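PDB 2VVE: spike protein P1 from Pseudoalteromonas phage pm2, which binds the host receptor through its C-terminal part and sits at the fivefold vertices of the virion, anchored to the capsid by its N-terminal part. Local coordinates for residues 155-160 and 204-209; 151-156 and 227-232; 170-175 and 193-198; 89-94 and 114-119. All blocks are in the same frame, centred on the assembly; numbering follows the deposited sequence.

Contact 1. Residues 155-160 and 204-209; sequences PAFYIT and VFPVET
The Tyr158 ring carries Val207 on one face. CG2 of Val207 stands over the centre, 3.6 Å from the ring centroid and 10° off the normal, a CH-pi contact. Chi1 of -56° puts Val207 CG1 anti to the carbonyl carbon and leaves CG2 between it and the backbone N, facing the ring. The Phe205 ring meets the Tyr158 carbonyl with its edge; CD2 is 3.6 Å from Tyr158 O. On this side of the sheet Thr209 CG2 presses on Ala156 CB at 3.4 Å. Strands 151-160 and 200-208 are antiparallel neighbours in one sheet. Ala156 and Val207 trade two backbone bonds, Ala156 N to Val207 O at 2.8 Å and Val207 N to Ala156 O at 2.9 Å. Tyr158 and Phe205 form the next such pair. On the other sheet face Val204 CG1 touches Phe157 CD1 at 3.8 Å, and CG2 packs beside Ile159 CG1. The Tyr158 hydroxyl is hydrogen-bonded to Ala100 O. Backbone bonding and mostly apolar packing together hold this buried pairing.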
loop_
_atom_site.group_PDB
_atom_site.type_symbol
_atom_site.label_atom_id
_atom_site.label_comp_id
_atom_site.label_asym_id
_atom_site.label_seq_id
_atom_site.Cartn_x
_atom_site.Cartn_y
_atom_site.Cartn_z
ATOM N N PRO A 155 26.253 -31.745 -15.523
ATOM C CA PRO A 155 25.466 -30.779 -14.755
ATOM C C PRO A 155 24.554 -29.958 -15.670
ATOM O O PRO A 155 24.877 -29.761 -16.842
ATOM C CB PRO A 155 26.531 -29.897 -14.085
ATOM C CG PRO A 155 27.754 -30.048 -14.965
ATOM C CD PRO A 155 27.699 -31.444 -15.490
ATOM N N ALA A 156 23.415 -29.517 -15.151
ATOM C CA ALA A 156 22.496 -28.691 -15.944
ATOM C C ALA A 156 21.808 -27.648 -15.081
ATOM O O ALA A 156 21.781 -27.774 -13.848
ATOM C CB ALA A 156 21.460 -29.559 -16.654
ATOM N N PHE A 157 21.302 -26.601 -15.733
ATOM C CA PHE A 157 20.251 -25.766 -15.158
ATOM C C PHE A 157 18.974 -26.173 -15.835
ATOM O O PHE A 157 18.910 -26.169 -17.067
ATOM C CB PHE A 157 20.479 -24.285 -15.451
ATOM C CG PHE A 157 21.768 -23.749 -14.913
ATOM C CD1 PHE A 157 22.041 -23.789 -13.548
ATOM C CD2 PHE A 157 22.705 -23.187 -15.773
ATOM C CE1 PHE A 157 23.249 -23.262 -13.040
ATOM C CE2 PHE A 157 23.923 -22.672 -15.286
ATOM C CZ PHE A 157 24.185 -22.708 -13.913
ATOM N N TYR A 158 17.969 -26.548 -15.037
ATOM C CA TYR A 158 16.611 -26.676 -15.552
ATOM C C TYR A 158 15.897 -25.358 -15.257
ATOM O O TYR A 158 15.767 -24.978 -14.096
ATOM C CB TYR A 158 15.853 -27.821 -14.867
ATOM C CG TYR A 158 16.315 -29.226 -15.198
ATOM C CD1 TYR A 158 17.267 -29.483 -16.204
ATOM C CD2 TYR A 158 15.793 -30.305 -14.505
ATOM C CE1 TYR A 158 17.670 -30.786 -16.486
ATOM C CE2 TYR A 158 16.189 -31.595 -14.779
ATOM C CZ TYR A 158 17.109 -31.843 -15.765
ATOM O OH TYR A 158 17.451 -33.164 -16.001
ATOM N N ILE A 159 15.430 -24.670 -16.298
ATOM C CA ILE A 159 14.855 -23.332 -16.140
ATOM C C ILE A 159 13.428 -23.280 -16.689
ATOM O O ILE A 159 13.160 -23.769 -17.791
ATOM C CB ILE A 159 15.724 -22.246 -16.833
ATOM C CG1 ILE A 159 17.200 -22.388 -16.421
ATOM C CG2 ILE A 159 15.175 -20.831 -16.537
ATOM C CD1 ILE A 159 18.133 -21.310 -17.001
ATOM N N THR A 160 12.509 -22.668 -15.944
ATOM C CA THR A 160 11.132 -22.540 -16.445
ATOM C C THR A 160 11.145 -21.653 -17.709
ATOM O O THR A 160 11.830 -20.636 -17.744
ATOM C CB THR A 160 10.168 -21.951 -15.382
ATOM O OG1 THR A 160 10.655 -20.683 -14.945
ATOM C CG2 THR A 160 10.040 -22.888 -14.160
ATOM N N VAL A 204 15.132 -21.523 -11.548
ATOM C CA VAL A 204 16.294 -22.303 -12.002
ATOM C C VAL A 204 16.667 -23.392 -10.996
ATOM O O VAL A 204 16.903 -23.098 -9.822
ATOM C CB VAL A 204 17.541 -21.387 -12.231
ATOM C CG1 VAL A 204 18.712 -22.202 -12.796
ATOM C CG2 VAL A 204 17.202 -20.201 -13.133
ATOM N N PHE A 205 16.724 -24.641 -11.469
ATOM C CA PHE A 205 17.145 -25.796 -10.657
ATOM C C PHE A 205 18.523 -26.304 -11.133
ATOM O O PHE A 205 18.634 -26.911 -12.214
ATOM C CB PHE A 205 16.136 -26.955 -10.760
ATOM C CG PHE A 205 14.736 -26.618 -10.319
ATOM C CD1 PHE A 205 14.294 -26.985 -9.048
ATOM C CD2 PHE A 205 13.843 -25.984 -11.185
ATOM C CE1 PHE A 205 12.992 -26.699 -8.635
ATOM C CE2 PHE A 205 12.533 -25.694 -10.774
ATOM C CZ PHE A 205 12.115 -26.044 -9.499
ATOM N N PRO A 206 19.583 -26.043 -10.354
ATOM C CA PRO A 206 20.877 -26.660 -10.664
ATOM C C PRO A 206 20.854 -28.150 -10.307
ATOM O O PRO A 206 20.616 -28.516 -9.147
ATOM C CB PRO A 206 21.868 -25.877 -9.779
ATOM C CG PRO A 206 21.115 -24.655 -9.309
ATOM C CD PRO A 206 19.686 -25.123 -9.204
ATOM N N VAL A 207 21.087 -29.000 -11.306
ATOM C CA VAL A 207 20.957 -30.450 -11.130
ATOM C C VAL A 207 22.068 -31.256 -11.778
ATOM O O VAL A 207 22.776 -30.759 -12.675
ATOM C CB VAL A 207 19.606 -30.980 -11.714
ATOM C CG1 VAL A 207 18.421 -30.261 -11.087
ATOM C CG2 VAL A 207 19.579 -30.860 -13.240
ATOM N N GLU A 208 22.206 -32.511 -11.334
ATOM C CA GLU A 208 22.993 -33.509 -12.064
ATOM C C GLU A 208 22.032 -34.336 -12.945
ATOM O O GLU A 208 21.067 -34.906 -12.431
ATOM C CB GLU A 208 23.746 -34.413 -11.077
ATOM C CG GLU A 208 24.542 -35.546 -11.758
ATOM C CD GLU A 208 25.481 -35.036 -12.858
ATOM O OE1 GLU A 208 26.442 -34.282 -12.545
ATOM O OE2 GLU A 208 25.256 -35.395 -14.037
ATOM N N THR A 209 22.295 -34.407 -14.254
ATOM C CA THR A 209 21.366 -35.072 -15.192
ATOM C C THR A 209 21.720 -36.531 -15.473
ATOM O O THR A 209 20.925 -37.272 -16.063
ATOM C CB THR A 209 21.250 -34.339 -16.562
ATOM O OG1 THR A 209 22.512 -34.369 -17.241
ATOM C CG2 THR A 209 20.777 -32.904 -16.392
#

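Contact 2. Residues 151-156 and 227-232; sequences ISVKPA and SFTTFI
Ile151 and Phe228 meet at one end of the contact, their side chains crossing at about a right angle. CG2 of Ile151 is 3.7 Å from Phe228 CD2, and Ile151 CD1 is 3.8 Å from Phe228 CE2. At the other end Phe231 brings its CZ up to Pro155 and Ala156. This atom sits 3.8 Å from Pro155 CB and 3.7 Å from Ala156 O. The backbone makes an inverse gamma turn at Phe231. Apolar packing carries the contact, and no hydrogen bond crosses it.

Mixed contact fills the middle. Val153 CG1 lies 3.9 Å from Thr229 OG1.

Polar bonds stay on one side or go to third parties. Ser227 OG accepts from Thr229 N at 3.0 Å, an ST turn at Ser227. Thr229 OG1 is hydrogen-bonded to Glu208 OE1 and to His137 ND1. Glu208 OE2 also takes the Lys154 N-H, so this carboxylate ties both segments together indirectly.

The calcium ion, bound by Ser150, Asp212 and Asp214, is about 5 Å from the Ile151 side chain. The two strands belong to different sheets. The chemistry implies a mainly apolar interface between the two sheets, with the buried threonine hydroxyl satisfied by Glu208 and His137 and the carboxylate probably polarised by the several donors around it.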
loop_
_atom_site.group_PDB
_atom_site.type_symbol
_atom_site.label_atom_id
_atom_site.label_comp_id
_atom_site.label_asym_id
_atom_site.label_seq_id
_atom_site.Cartn_x
_atom_site.Cartn_y
_atom_site.Cartn_z
ATOM N N ILE A 151 32.744 -42.324 -12.979
ATOM C CA ILE A 151 31.442 -41.674 -12.920
ATOM C C ILE A 151 31.305 -40.635 -14.033
ATOM O O ILE A 151 32.125 -39.717 -14.145
ATOM C CB ILE A 151 31.189 -41.021 -11.528
ATOM C CG1 ILE A 151 31.123 -42.086 -10.418
ATOM C CG2 ILE A 151 29.931 -40.138 -11.541
ATOM C CD1 ILE A 151 30.014 -43.144 -10.572
ATOM N N SER A 152 30.268 -40.793 -14.856
ATOM C CA SER A 152 29.933 -39.791 -15.871
ATOM C C SER A 152 29.041 -38.730 -15.252
ATOM O O SER A 152 28.108 -39.044 -14.507
ATOM C CB SER A 152 29.251 -40.426 -17.091
ATOM O OG SER A 152 30.148 -41.278 -17.787
ATOM N N VAL A 153 29.359 -37.472 -15.547
ATOM C CA VAL A 153 28.601 -36.331 -15.041
ATOM C C VAL A 153 28.176 -35.398 -16.179
ATOM O O VAL A 153 28.868 -35.264 -17.192
ATOM C CB VAL A 153 29.380 -35.516 -13.964
ATOM C CG1 VAL A 153 29.754 -36.395 -12.765
ATOM C CG2 VAL A 153 30.620 -34.874 -14.549
ATOM N N LYS A 154 27.015 -34.783 -16.012
ATOM C CA LYS A 154 26.560 -33.742 -16.919
ATOM C C LYS A 154 25.652 -32.787 -16.140
ATOM O O LYS A 154 24.430 -32.992 -16.080
ATOM C CB LYS A 154 25.866 -34.332 -18.159
ATOM C CG LYS A 154 25.423 -33.269 -19.181
ATOM C CD LYS A 154 25.113 -33.856 -20.548
ATOM C CE LYS A 154 26.349 -33.925 -21.423
ATOM N NZ LYS A 154 26.027 -34.514 -22.749
ATOM N N PRO A 155 26.253 -31.745 -15.523
ATOM C CA PRO A 155 25.466 -30.779 -14.755
ATOM C C PRO A 155 24.554 -29.958 -15.670
ATOM O O PRO A 155 24.877 -29.761 -16.842
ATOM C CB PRO A 155 26.531 -29.897 -14.085
ATOM C CG PRO A 155 27.754 -30.048 -14.965
ATOM C CD PRO A 155 27.699 -31.444 -15.490
ATOM N N ALA A 156 23.415 -29.517 -15.151
ATOM C CA ALA A 156 22.496 -28.691 -15.944
ATOM C C ALA A 156 21.808 -27.648 -15.081
ATOM O O ALA A 156 21.781 -27.774 -13.848
ATOM C CB ALA A 156 21.460 -29.559 -16.654
ATOM N N SER A 227 23.965 -36.478 -5.647
ATOM C CA SER A 227 24.897 -36.946 -6.674
ATOM C C SER A 227 26.336 -36.758 -6.211
ATOM O O SER A 227 26.582 -36.529 -5.029
ATOM C CB SER A 227 24.645 -36.224 -8.005
ATOM O OG SER A 227 25.033 -34.863 -7.942
ATOM N N PHE A 228 27.279 -36.881 -7.146
ATOM C CA PHE A 228 28.671 -36.543 -6.883
ATOM C C PHE A 228 29.005 -35.124 -7.359
ATOM O O PHE A 228 30.171 -34.762 -7.471
ATOM C CB PHE A 228 29.588 -37.552 -7.578
ATOM C CG PHE A 228 29.311 -38.969 -7.194
ATOM C CD1 PHE A 228 29.691 -39.454 -5.943
ATOM C CD2 PHE A 228 28.683 -39.828 -8.088
ATOM C CE1 PHE A 228 29.434 -40.787 -5.589
ATOM C CE2 PHE A 228 28.412 -41.150 -7.742
ATOM C CZ PHE A 228 28.795 -41.629 -6.484
ATOM N N THR A 229 27.975 -34.319 -7.608
ATOM C CA THR A 229 28.141 -32.992 -8.199
ATOM C C THR A 229 27.664 -31.923 -7.239
ATOM O O THR A 229 26.584 -32.052 -6.676
ATOM C CB THR A 229 27.343 -32.911 -9.529
ATOM O OG1 THR A 229 27.908 -33.845 -10.465
ATOM C CG2 THR A 229 27.377 -31.498 -10.135
ATOM N N THR A 230 28.483 -30.883 -7.052
ATOM C CA THR A 230 28.124 -29.739 -6.210
ATOM C C THR A 230 28.272 -28.417 -6.968
ATOM O O THR A 230 29.321 -28.143 -7.577
ATOM C CB THR A 230 28.988 -29.690 -4.915
ATOM O OG1 THR A 230 28.862 -30.923 -4.195
ATOM C CG2 THR A 230 28.567 -28.512 -4.003
ATOM N N PHE A 231 27.227 -27.593 -6.918
ATOM C CA PHE A 231 27.274 -26.253 -7.519
ATOM C C PHE A 231 27.867 -25.251 -6.529
ATOM O O PHE A 231 27.151 -24.524 -5.841
ATOM C CB PHE A 231 25.895 -25.800 -8.022
ATOM C CG PHE A 231 25.406 -26.572 -9.214
ATOM C CD1 PHE A 231 25.542 -26.056 -10.494
ATOM C CD2 PHE A 231 24.831 -27.829 -9.054
ATOM C CE1 PHE A 231 25.101 -26.783 -11.614
ATOM C CE2 PHE A 231 24.392 -28.566 -10.159
ATOM C CZ PHE A 231 24.521 -28.040 -11.441
ATOM N N ILE A 232 29.195 -25.240 -6.458
ATOM C CA ILE A 232 29.936 -24.376 -5.532
ATOM C C ILE A 232 29.469 -22.902 -5.578
ATOM O O ILE A 232 29.227 -22.271 -4.533
ATOM C CB ILE A 232 31.464 -24.492 -5.799
ATOM C CG1 ILE A 232 31.944 -25.938 -5.552
ATOM C CG2 ILE A 232 32.250 -23.479 -4.974
ATOM C CD1 ILE A 232 31.765 -26.418 -4.108
#

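Contact 3. Residues 170-175 and 193-198; sequences IKYTSY and VMVTLS
Tyr172 and Val195 make the close-packed part. Val195 CG2 stands over the centre of the Tyr172 ring, 4.0 Å from its centroid and 8° off the normal, a CH-pi contact. The other methyl, CG1, is anti to the Val195 backbone N (chi1 -179°) and reaches along to Tyr172 CZ at 3.9 Å. Near the root of the ring, Val193 CG2 meets Tyr172 CB at 4.0 Å. Val193 CG1 lies 3.4 Å from Thr173 O. Val193 and Val195 are both buried, and Ile159 packs on Tyr172 too.

The outer side is looser and holds a bridging water. Ser174 is exposed and adds little more than its CB, 3.9 Å from Val193 CG1. Its hydroxyl is bonded to the backbone N of Asp192. The water joins the segments at the phenol end: it is 2.5 Å from Tyr172 OH and accepts from Thr196 N at 2.7 Å. No direct hydrogen bond links them.

Strand 169-172 pairs with strand 151-160, while strand 189-195 is an outermost strand of another sheet and pairs with strand 129-137. The contact packs two antiparallel sheets against each other, as in a beta sandwich, consistent with a jelly-roll-like fold here.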
loop_
_atom_site.group_PDB
_atom_site.type_symbol
_atom_site.label_atom_id
_atom_site.label_comp_id
_atom_site.label_asym_id
_atom_site.label_seq_id
_atom_site.Cartn_x
_atom_site.Cartn_y
_atom_site.Cartn_z
ATOM N N ILE A 170 13.286 -26.105 -19.247
ATOM C CA ILE A 170 14.282 -26.266 -20.317
ATOM C C ILE A 170 15.620 -26.640 -19.685
ATOM O O ILE A 170 16.089 -25.992 -18.738
ATOM C CB ILE A 170 14.426 -24.981 -21.171
ATOM C CG1 ILE A 170 13.051 -24.480 -21.646
ATOM C CG2 ILE A 170 15.441 -25.184 -22.336
ATOM C CD1 ILE A 170 12.175 -25.525 -22.369
ATOM N N LYS A 171 16.212 -27.715 -20.191
ATOM C CA LYS A 171 17.507 -28.169 -19.722
ATOM C C LYS A 171 18.643 -27.458 -20.464
ATOM O O LYS A 171 18.717 -27.526 -21.692
ATOM C CB LYS A 171 17.611 -29.680 -19.942
ATOM C CG LYS A 171 19.017 -30.261 -19.755
ATOM C CD LYS A 171 19.029 -31.769 -19.980
ATOM C CE LYS A 171 18.829 -32.125 -21.451
ATOM N NZ LYS A 171 18.803 -33.600 -21.643
ATOM N N TYR A 172 19.534 -26.798 -19.720
ATOM C CA TYR A 172 20.725 -26.167 -20.328
ATOM C C TYR A 172 22.012 -26.819 -19.863
ATOM O O TYR A 172 22.238 -26.972 -18.652
ATOM C CB TYR A 172 20.801 -24.673 -20.000
ATOM C CG TYR A 172 19.705 -23.863 -20.614
ATOM C CD1 TYR A 172 19.863 -23.272 -21.868
ATOM C CD2 TYR A 172 18.511 -23.650 -19.923
ATOM C CE1 TYR A 172 18.848 -22.513 -22.443
ATOM C CE2 TYR A 172 17.493 -22.887 -20.487
ATOM C CZ TYR A 172 17.671 -22.323 -21.743
ATOM O OH TYR A 172 16.660 -21.570 -22.299
ATOM N N THR A 173 22.850 -27.184 -20.826
ATOM C CA THR A 173 24.146 -27.828 -20.555
ATOM C C THR A 173 25.272 -27.226 -21.403
ATOM O O THR A 173 25.012 -26.608 -22.447
ATOM C CB THR A 173 24.097 -29.362 -20.822
ATOM O OG1 THR A 173 23.675 -29.599 -22.169
ATOM C CG2 THR A 173 23.132 -30.076 -19.855
ATOM N N SER A 174 26.519 -27.418 -20.967
ATOM C CA SER A 174 27.680 -26.968 -21.760
ATOM C C SER A 174 28.826 -27.980 -21.843
ATOM O O SER A 174 29.672 -27.887 -22.740
ATOM C CB SER A 174 28.214 -25.626 -21.242
ATOM O OG SER A 174 28.938 -25.784 -20.026
ATOM N N TYR A 175 28.872 -28.925 -20.907
ATOM C CA TYR A 175 29.933 -29.957 -20.892
ATOM C C TYR A 175 29.468 -31.261 -20.240
ATOM O O TYR A 175 28.554 -31.267 -19.406
ATOM C CB TYR A 175 31.213 -29.456 -20.179
ATOM C CG TYR A 175 31.152 -29.499 -18.655
ATOM C CD1 TYR A 175 31.563 -30.634 -17.940
ATOM C CD2 TYR A 175 30.685 -28.403 -17.930
ATOM C CE1 TYR A 175 31.503 -30.673 -16.539
ATOM C CE2 TYR A 175 30.623 -28.429 -16.542
ATOM C CZ TYR A 175 31.024 -29.563 -15.852
ATOM O OH TYR A 175 30.946 -29.558 -14.478
ATOM N N VAL A 193 26.555 -21.391 -19.947
ATOM C CA VAL A 193 25.530 -21.422 -20.986
ATOM C C VAL A 193 25.016 -20.021 -21.284
ATOM O O VAL A 193 24.973 -19.153 -20.401
ATOM C CB VAL A 193 24.339 -22.371 -20.613
ATOM C CG1 VAL A 193 24.828 -23.816 -20.459
ATOM C CG2 VAL A 193 23.624 -21.891 -19.347
ATOM N N MET A 194 24.620 -19.811 -22.528
ATOM C CA MET A 194 23.835 -18.651 -22.883
ATOM C C MET A 194 22.369 -19.034 -22.699
ATOM O O MET A 194 21.934 -20.102 -23.124
ATOM C CB MET A 194 24.085 -18.235 -24.337
ATOM C CG MET A 194 25.503 -17.761 -24.633
ATOM S SD MET A 194 26.017 -16.362 -23.616
ATOM C CE MET A 194 24.850 -15.114 -24.141
ATOM N N VAL A 195 21.612 -18.149 -22.069
ATOM C CA VAL A 195 20.190 -18.354 -21.871
ATOM C C VAL A 195 19.443 -17.126 -22.365
ATOM O O VAL A 195 19.906 -15.993 -22.186
ATOM C CB VAL A 195 19.875 -18.623 -20.372
ATOM C CG1 VAL A 195 18.407 -18.867 -20.166
ATOM C CG2 VAL A 195 20.651 -19.824 -19.881
ATOM N N THR A 196 18.299 -17.355 -23.004
ATOM C CA THR A 196 17.478 -16.269 -23.509
ATOM C C THR A 196 16.085 -16.382 -22.910
ATOM O O THR A 196 15.380 -17.360 -23.158
ATOM C CB THR A 196 17.401 -16.278 -25.061
ATOM O OG1 THR A 196 18.717 -16.149 -25.607
ATOM C CG2 THR A 196 16.544 -15.140 -25.562
ATOM N N LEU A 197 15.696 -15.373 -22.135
ATOM C CA LEU A 197 14.448 -15.431 -21.369
ATOM C C LEU A 197 13.533 -14.232 -21.575
ATOM O O LEU A 197 13.990 -13.107 -21.727
ATOM C CB LEU A 197 14.750 -15.567 -19.875
ATOM C CG LEU A 197 15.596 -16.759 -19.404
ATOM C CD1 LEU A 197 15.927 -16.634 -17.921
ATOM C CD2 LEU A 197 14.941 -18.113 -19.712
ATOM N N SER A 198 12.228 -14.497 -21.550
ATOM C CA SER A 198 11.218 -13.447 -21.532
ATOM C C SER A 198 11.266 -12.690 -20.212
ATOM O O SER A 198 11.708 -13.232 -19.190
ATOM C CB SER A 198 9.833 -14.065 -21.721
ATOM O OG SER A 198 9.634 -15.107 -20.791
HETATM O O HOH W 1 17.174 -19.658 -23.895
#

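Contact 4. Residues 89-94 and 114-119; sequences VFKEYS and PFFDID
Phe90 packs on Phe116 from its CB outward. Phe90 CB lies over one face of the Phe116 ring, offset toward the rim, 3.9 Å from the centroid in a CH-pi contact. CG comes next, 3.5 Å from Phe116 CE1, and CD1 follows at 3.7 Å from the same atom. Farther out the ring leaves Phe116. Phe90 CE1 meets Ile118 CG1 at 3.9 Å, and CZ, the tip, meets that same Ile118 atom at 4.1 Å. The two phenyl planes are 22° apart but slid, with centroids 5.0 Å from each other, so they hardly overlap. Phe116 CG sits between its backbone N and carbonyl carbon (chi1 66°), which lays the ring beside Phe90.

Phe90 and Lys91 both face Val234 in a classic beta bulge. Strand 88-91 pairs with strand 229-236, and strand 116-120 with strand 200-208, so the contact joins two sheets.

Lys91 runs antiparallel alongside Phe116, its CG and CE both against Phe116 CB. Tyr93 CE1 touches Pro114 CB at 3.9 Å, while the Tyr93 hydroxyl oxygen lies at the edge of the Phe116 ring. Two waters donate to Phe115 O. One also holds Tyr93 OH at 2.8 Å, and the other accepts a weak bond from Lys91 NZ.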
loop_
_atom_site.group_PDB
_atom_site.type_symbol
_atom_site.label_atom_id
_atom_site.label_comp_id
_atom_site.label_asym_id
_atom_site.label_seq_id
_atom_site.Cartn_x
_atom_site.Cartn_y
_atom_site.Cartn_z
ATOM N N VAL A 89 26.074 -12.943 -7.904
ATOM C CA VAL A 89 26.128 -14.302 -7.371
ATOM C C VAL A 89 24.722 -14.704 -6.954
ATOM O O VAL A 89 24.115 -14.061 -6.090
ATOM C CB VAL A 89 27.101 -14.418 -6.169
ATOM C CG1 VAL A 89 27.100 -15.849 -5.608
ATOM C CG2 VAL A 89 28.506 -14.011 -6.586
ATOM N N PHE A 90 24.206 -15.757 -7.579
ATOM C CA PHE A 90 22.846 -16.191 -7.317
ATOM C C PHE A 90 22.781 -17.047 -6.067
ATOM O O PHE A 90 21.951 -16.810 -5.187
ATOM C CB PHE A 90 22.276 -16.930 -8.521
ATOM C CG PHE A 90 22.039 -16.044 -9.715
ATOM C CD1 PHE A 90 20.993 -15.132 -9.715
ATOM C CD2 PHE A 90 22.866 -16.127 -10.834
ATOM C CE1 PHE A 90 20.766 -14.316 -10.810
ATOM C CE2 PHE A 90 22.642 -15.311 -11.949
ATOM C CZ PHE A 90 21.593 -14.401 -11.934
ATOM N N LYS A 91 23.666 -18.041 -6.001
ATOM C CA LYS A 91 23.703 -18.981 -4.897
ATOM C C LYS A 91 25.114 -19.518 -4.743
ATOM O O LYS A 91 25.895 -19.574 -5.712
ATOM C CB LYS A 91 22.774 -20.183 -5.165
ATOM C CG LYS A 91 21.285 -19.932 -5.032
ATOM C CD LYS A 91 20.842 -19.798 -3.571
ATOM C CE LYS A 91 19.354 -19.494 -3.517
ATOM N NZ LYS A 91 18.872 -19.009 -2.186
ATOM N N GLU A 92 25.438 -19.905 -3.517
ATOM C CA GLU A 92 26.593 -20.763 -3.263
ATOM C C GLU A 92 26.080 -21.954 -2.488
ATOM O O GLU A 92 25.366 -21.790 -1.498
ATOM C CB GLU A 92 27.681 -20.025 -2.484
ATOM C CG GLU A 92 28.284 -18.862 -3.243
ATOM C CD GLU A 92 29.206 -18.021 -2.392
ATOM O OE1 GLU A 92 30.346 -18.457 -2.139
ATOM O OE2 GLU A 92 28.787 -16.919 -1.988
ATOM N N TYR A 93 26.414 -23.152 -2.955
ATOM C CA TYR A 93 25.968 -24.369 -2.296
ATOM C C TYR A 93 27.144 -25.157 -1.744
ATOM O O TYR A 93 28.192 -25.266 -2.391
ATOM C CB TYR A 93 25.198 -25.255 -3.270
ATOM C CG TYR A 93 23.924 -24.664 -3.811
ATOM C CD1 TYR A 93 22.766 -24.614 -3.027
ATOM C CD2 TYR A 93 23.853 -24.198 -5.124
ATOM C CE1 TYR A 93 21.570 -24.092 -3.536
ATOM C CE2 TYR A 93 22.664 -23.676 -5.639
ATOM C CZ TYR A 93 21.532 -23.626 -4.840
ATOM O OH TYR A 93 20.357 -23.111 -5.342
ATOM N N SER A 94 26.962 -25.702 -0.546
ATOM C CA SER A 94 27.899 -26.670 0.001
ATOM C C SER A 94 27.319 -28.084 -0.099
ATOM O O SER A 94 28.069 -29.059 -0.102
ATOM C CB SER A 94 28.257 -26.333 1.451
ATOM O OG SER A 94 27.109 -26.341 2.273
ATOM N N PRO A 114 16.846 -27.857 -4.532
ATOM C CA PRO A 114 17.021 -26.412 -4.370
ATOM C C PRO A 114 17.007 -25.632 -5.675
ATOM O O PRO A 114 17.542 -26.083 -6.699
ATOM C CB PRO A 114 18.380 -26.297 -3.667
ATOM C CG PRO A 114 18.473 -27.566 -2.877
ATOM C CD PRO A 114 17.917 -28.594 -3.839
ATOM N N PHE A 115 16.381 -24.467 -5.626
ATOM C CA PHE A 115 16.283 -23.599 -6.792
ATOM C C PHE A 115 16.608 -22.154 -6.424
ATOM O O PHE A 115 16.738 -21.787 -5.240
ATOM C CB PHE A 115 14.866 -23.681 -7.396
ATOM C CG PHE A 115 13.773 -23.243 -6.451
ATOM C CD1 PHE A 115 13.508 -21.886 -6.235
ATOM C CD2 PHE A 115 13.018 -24.195 -5.760
ATOM C CE1 PHE A 115 12.498 -21.491 -5.356
ATOM C CE2 PHE A 115 12.010 -23.810 -4.879
ATOM C CZ PHE A 115 11.752 -22.455 -4.674
ATOM N N PHE A 116 16.743 -21.322 -7.449
ATOM C CA PHE A 116 16.782 -19.881 -7.247
ATOM C C PHE A 116 16.023 -19.258 -8.408
ATOM O O PHE A 116 15.833 -19.899 -9.442
ATOM C CB PHE A 116 18.226 -19.368 -7.143
ATOM C CG PHE A 116 19.020 -19.512 -8.414
ATOM C CD1 PHE A 116 19.049 -18.470 -9.341
ATOM C CD2 PHE A 116 19.712 -20.686 -8.696
ATOM C CE1 PHE A 116 19.773 -18.578 -10.520
ATOM C CE2 PHE A 116 20.435 -20.815 -9.886
ATOM C CZ PHE A 116 20.458 -19.756 -10.798
ATOM N N ASP A 117 15.596 -18.015 -8.238
ATOM C CA ASP A 117 14.839 -17.319 -9.271
ATOM C C ASP A 117 15.695 -16.222 -9.915
ATOM O O ASP A 117 16.499 -15.568 -9.236
ATOM C CB ASP A 117 13.559 -16.695 -8.686
ATOM C CG ASP A 117 12.515 -17.738 -8.275
ATOM O OD1 ASP A 117 12.513 -18.857 -8.825
ATOM O OD2 ASP A 117 11.679 -17.431 -7.395
ATOM N N ILE A 118 15.523 -16.038 -11.222
ATOM C CA ILE A 118 16.095 -14.882 -11.925
ATOM C C ILE A 118 14.940 -13.990 -12.361
ATOM O O ILE A 118 14.069 -14.422 -13.114
ATOM C CB ILE A 118 16.933 -15.276 -13.172
ATOM C CG1 ILE A 118 18.025 -16.285 -12.809
ATOM C CG2 ILE A 118 17.521 -14.018 -13.857
ATOM C CD1 ILE A 118 18.752 -16.869 -14.029
ATOM N N ASP A 119 14.945 -12.748 -11.890
ATOM C CA ASP A 119 13.945 -11.778 -12.324
ATOM C C ASP A 119 14.496 -11.022 -13.524
ATOM O O ASP A 119 15.354 -10.138 -13.375
ATOM C CB ASP A 119 13.580 -10.833 -11.174
ATOM C CG ASP A 119 12.388 -9.944 -11.489
ATOM O OD1 ASP A 119 11.730 -10.140 -12.533
ATOM O OD2 ASP A 119 12.108 -9.042 -10.673
HETATM O O HOH W 2 15.970 -19.914 -3.574
HETATM O O HOH W 3 18.382 -22.733 -3.354
#

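Overall arrangement
Contact 1 is the one direct strand pairing of the four, with backbone bonds inside one sheet. The other three join strands of different sheets and rely on side chains. Contacts 1 and 2 are buried and share Pro155 and Ala156 of strand 151-160. Their buried polar groups are met by protein partners, with Glu208 serving both. Contacts 3 and 4 are only partly buried. There a ring still packs against apolar neighbours, but waters bridge the polar ends. Contacts 1, 3 and 4 each use a strand of the sheet that holds strand 151-160. Strand 229-236 of contact 2 neighbours strand 88-91 of contact 4. Contacts 3 and 4 do not touch; their centres are about 15 Å apart.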